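Local coordinates for hypothetical protein BP2299 (Bordetella pertussis Tohama I, PDB 2FQP), which is of unknown function but folds as a zinc-binding cupin, a double-stranded beta-helix that assembles with a second copy of itself, at residues 9-14 with 19-24. Numbering follows the deposited sequence.
Sequences PTVQID and KVTEWR
P9 packs on the indole of W23 at one end of an antiparallel beta hairpin of the cupin fold, whose strand 8-14 is the outermost of its sheet within the chain, 18-25 passing on to 87-94. This is the tight part: P9 CB sits 3.5 Å from the centroid of the six-membered ring of W23, 9° off the normal, a CH-pi contact over the face. W23 CG lies opposite the carbonyl carbon (chi1 -77°), which swings the indole over toward P9. T21 CG2 lies over the rim of that same face and touches P9 CB at 3.7 Å. F89 of the next strand also meets the indole, which is about 7 Å from the bound zinc ion. T10 and E22 exchange two backbone hydrogen bonds; further along, a classic beta bulge sets Q12 and I13 against V20. V20 O takes a bond from Q12 N (2.8 Å) and a weak one from I13 N, while V20 N donates almost straight to I13 O (2.7 Å, 171°). I13 CB meets V20 CG2, and both residues pack against S68 of the second subunit. Q12 extends to that subunit too, its amide bonded to S68 and G66 there. Looser is the far end of the P9/W23 face, where D14 OD1, salt-bridged to K95, merely brushes the K19 chain. On the opposite face T10 OG1 and E22 OE1 stay 3.9 Å apart, and a water spans the gap, 2.7 Å from each.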
# COMPACT_ATOMS: atom_id res chain seq x y z
N PRO A 9 11.48 1.11 10.58
CA PRO A 9 10.73 0.06 9.86
C PRO A 9 9.94 -0.84 10.81
O PRO A 9 10.47 -1.24 11.85
CB PRO A 9 11.84 -0.72 9.18
CG PRO A 9 13.05 -0.57 10.12
CD PRO A 9 12.85 0.69 10.91
N THR A 10 8.66 -1.09 10.49
CA THR A 10 7.87 -2.12 11.15
C THR A 10 7.39 -3.14 10.13
O THR A 10 6.66 -2.78 9.21
CB THR A 10 6.68 -1.51 11.86
OG1 THR A 10 7.17 -0.55 12.81
CG2 THR A 10 5.86 -2.58 12.55
N VAL A 11 7.82 -4.40 10.27
CA VAL A 11 7.37 -5.45 9.33
C VAL A 11 5.95 -5.87 9.65
O VAL A 11 5.66 -6.37 10.75
CB VAL A 11 8.36 -6.65 9.33
CG1 VAL A 11 7.89 -7.74 8.38
CG2 VAL A 11 9.74 -6.15 8.96
N GLN A 12 5.04 -5.64 8.70
CA GLN A 12 3.62 -6.02 8.85
C GLN A 12 3.25 -7.43 8.39
O GLN A 12 2.37 -8.06 8.98
CB GLN A 12 2.74 -4.96 8.16
CG GLN A 12 2.81 -3.59 8.82
CD GLN A 12 1.86 -2.59 8.18
OE1 GLN A 12 1.32 -2.87 7.14
NE2 GLN A 12 1.61 -1.45 8.85
N ILE A 13 3.92 -7.90 7.33
CA ILE A 13 3.73 -9.20 6.67
C ILE A 13 5.10 -9.65 6.20
O ILE A 13 5.90 -8.86 5.68
CB ILE A 13 2.82 -9.07 5.43
CG1 ILE A 13 1.51 -8.34 5.78
CG2 ILE A 13 2.50 -10.47 4.83
CD1 ILE A 13 0.59 -8.10 4.64
N ASP A 14 5.40 -10.93 6.36
CA ASP A 14 6.63 -11.50 5.88
C ASP A 14 6.30 -12.95 5.65
O ASP A 14 6.24 -13.74 6.60
CB ASP A 14 7.76 -11.38 6.91
CG ASP A 14 9.13 -11.77 6.33
OD1 ASP A 14 9.23 -11.98 5.12
OD2 ASP A 14 10.11 -11.84 7.10
N LYS A 19 7.28 -9.35 1.59
CA LYS A 19 7.62 -8.73 2.84
C LYS A 19 7.08 -7.31 2.78
O LYS A 19 7.45 -6.55 1.89
CB LYS A 19 9.13 -8.68 3.04
CG LYS A 19 9.55 -8.18 4.44
CD LYS A 19 11.07 -8.03 4.49
CE LYS A 19 11.60 -7.53 5.82
NZ LYS A 19 13.10 -7.48 5.76
N VAL A 20 6.23 -6.95 3.73
CA VAL A 20 5.58 -5.65 3.74
C VAL A 20 6.06 -4.92 4.97
O VAL A 20 5.85 -5.39 6.07
CB VAL A 20 4.04 -5.79 3.75
CG1 VAL A 20 3.37 -4.44 3.78
CG2 VAL A 20 3.57 -6.59 2.58
N THR A 21 6.67 -3.76 4.77
CA THR A 21 7.28 -3.00 5.82
C THR A 21 6.69 -1.58 5.80
O THR A 21 6.66 -0.96 4.76
CB THR A 21 8.81 -2.95 5.64
OG1 THR A 21 9.35 -4.29 5.65
CG2 THR A 21 9.46 -2.14 6.77
N GLU A 22 6.20 -1.10 6.95
CA GLU A 22 5.83 0.30 7.11
C GLU A 22 7.11 1.02 7.47
O GLU A 22 7.81 0.62 8.42
CB GLU A 22 4.83 0.48 8.25
CG GLU A 22 4.59 1.91 8.65
CD GLU A 22 3.90 2.02 9.98
OE1 GLU A 22 4.54 1.63 10.99
OE2 GLU A 22 2.70 2.42 9.99
N TRP A 23 7.38 2.11 6.77
CA TRP A 23 8.54 2.96 7.02
C TRP A 23 8.05 4.31 7.53
O TRP A 23 7.28 4.99 6.85
CB TRP A 23 9.39 3.15 5.75
CG TRP A 23 10.24 1.97 5.44
CD1 TRP A 23 9.93 0.93 4.62
CD2 TRP A 23 11.53 1.69 5.97
NE1 TRP A 23 10.95 0.01 4.60
CE2 TRP A 23 11.96 0.46 5.40
CE3 TRP A 23 12.38 2.35 6.88
CZ2 TRP A 23 13.19 -0.14 5.72
CZ3 TRP A 23 13.62 1.78 7.18
CH2 TRP A 23 14.02 0.54 6.59
N ARG A 24 8.43 4.66 8.76
CA ARG A 24 7.99 5.93 9.35
C ARG A 24 9.18 6.87 9.53
O ARG A 24 10.12 6.58 10.27
CB ARG A 24 7.23 5.72 10.69
CG ARG A 24 5.90 4.99 10.56
CD ARG A 24 5.26 4.67 11.94
NE ARG A 24 4.81 5.89 12.59
CZ ARG A 24 3.95 5.94 13.61
NH1 ARG A 24 3.42 4.83 14.12
NH2 ARG A 24 3.61 7.13 14.13
O HOH W 1 7.17 1.78 11.46
O HOH W 2 2.91 -0.94 11.37